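Local structure of peptidylprolyl Isomerase (Naegleria fowleri, 6B4P) at residues 104-107 with 112-115. The protein probably catalyses the cis-trans isomerisation of peptide bonds preceding proline, as an FKBP-type peptidylprolyl isomerase. Residues are numbered along the deposited sequence; the frame is centred on the assembly and turned at random.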
loop_
_atom_site.group_PDB
_atom_site.type_symbol
_atom_site.label_atom_id
_atom_site.label_comp_id
_atom_site.label_asym_id
_atom_site.label_seq_id
_atom_site.Cartn_x
_atom_site.Cartn_y
_atom_site.Cartn_z
ATOM N N ASN A 104 -7.160 -15.836 3.350
ATOM C CA ASN A 104 -7.005 -17.168 2.777
ATOM C C ASN A 104 -7.406 -17.235 1.309
ATOM O O ASN A 104 -7.321 -18.314 0.711
ATOM C CB ASN A 104 -7.811 -18.191 3.583
ATOM C CG ASN A 104 -7.245 -18.410 4.969
ATOM O OD1 ASN A 104 -6.036 -18.302 5.180
ATOM N ND2 ASN A 104 -8.114 -18.725 5.921
ATOM N N ASN A 105 -7.831 -16.122 0.716
ATOM C CA ASN A 105 -8.307 -16.136 -0.657
ATOM C C ASN A 105 -7.153 -16.080 -1.653
ATOM O O ASN A 105 -6.118 -15.443 -1.420
ATOM C CB ASN A 105 -9.231 -14.947 -0.923
ATOM C CG ASN A 105 -10.450 -14.935 -0.021
ATOM O OD1 ASN A 105 -11.224 -15.888 0.014
ATOM N ND2 ASN A 105 -10.625 -13.846 0.714
ATOM N N ALA A 106 -7.365 -16.721 -2.794
ATOM C CA ALA A 106 -6.555 -16.489 -3.974
ATOM C C ALA A 106 -7.262 -15.473 -4.861
ATOM O O ALA A 106 -8.495 -15.388 -4.877
ATOM C CB ALA A 106 -6.336 -17.788 -4.758
ATOM N N ILE A 107 -6.467 -14.686 -5.577
ATOM C CA ILE A 107 -6.983 -13.883 -6.682
ATOM C C ILE A 107 -6.453 -14.569 -7.931
ATOM O O ILE A 107 -5.255 -14.446 -8.225
ATOM C CB ILE A 107 -6.531 -12.413 -6.609
ATOM C CG1 ILE A 107 -6.850 -11.789 -5.248
ATOM C CG2 ILE A 107 -7.170 -11.618 -7.734
ATOM C CD1 ILE A 107 -8.305 -11.839 -4.878
ATOM N N PRO A 112 -1.565 -15.946 -5.090
ATOM C CA PRO A 112 -1.899 -17.250 -4.515
ATOM C C PRO A 112 -2.575 -17.116 -3.162
ATOM O O PRO A 112 -2.442 -16.112 -2.456
ATOM C CB PRO A 112 -0.534 -17.939 -4.371
ATOM C CG PRO A 112 0.458 -17.038 -5.037
ATOM C CD PRO A 112 -0.124 -15.671 -5.068
ATOM N N ALA A 113 -3.286 -18.178 -2.786
ATOM C CA ALA A 113 -3.971 -18.191 -1.502
ATOM C C ALA A 113 -2.999 -17.946 -0.351
ATOM O O ALA A 113 -1.874 -18.457 -0.343
ATOM C CB ALA A 113 -4.695 -19.523 -1.305
ATOM N N ASN A 114 -3.438 -17.136 0.613
ATOM C CA ASN A 114 -2.726 -16.919 1.877
ATOM C C ASN A 114 -1.361 -16.249 1.672
ATOM O O ASN A 114 -0.341 -16.685 2.209
ATOM C CB ASN A 114 -2.588 -18.234 2.650
ATOM C CG ASN A 114 -2.184 -18.017 4.079
ATOM O OD1 ASN A 114 -2.369 -16.927 4.627
ATOM N ND2 ASN A 114 -1.615 -19.044 4.694
ATOM N N SER A 115 -1.356 -15.137 0.943
ATOM C CA SER A 115 -0.122 -14.454 0.568
ATOM C C SER A 115 0.146 -13.207 1.405
ATOM O O SER A 115 -0.687 -12.293 1.448
ATOM C CB SER A 115 -0.172 -14.027 -0.896
ATOM O OG SER A 115 -0.058 -15.126 -1.767
HETATM O O HOH W 1 -4.164 -14.209 0.120
#
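The long loop that FKBP-type domains carry between their last two strands folds back on itself here, bringing Asn104, Asn105 and Ala106 against Pro112, Ala113 and Asn114. In relatives this loop overhangs the substrate pocket, and the fold-back probably sets the shape of its outer part. No direct hydrogen bond joins the two limbs; the evidence for their association is a CH···O contact, a water bridge and methyl packing. Ala113 CA approaches Asn105 O to 3.5 Å with an angle of 174° at the hydrogen, so this weak contact is nearly straight. Asn105 O also accepts a hydrogen bond from a water oxygen at 2.8 Å. That water in turn accepts one from Ser115 N at 3.1 Å, linking the two backbones through solvent.

Two alanine methyls pack beside this link. Ala113 CB rests 3.5 Å from Asn104 O, while Ala106 CB lies 3.7 Å from Ala113 N and 4.2 Å from Ala113 CB. At the far end Asn104 CB points away, but CG lies anti to the carbonyl carbon (chi1 -68°), which brings the amide back alongside that of Asn114, their planes 83° apart. Asn104 OD1 and Asn114 OD1, 4.0 Å apart, are both acceptors and cannot bond each other; Asn114 OD1 instead accepts from Ser98 OG. Within the returning limb, Ser115 OG donates to Pro112 O at 2.7 Å, arriving from above the carbonyl plane and closing the turn through Ala113 and Asn114.

All six touching residues are exposed. Both limbs project from the sheet, one following strand 91-96 and the other leading into strand 117-126, its antiparallel neighbour.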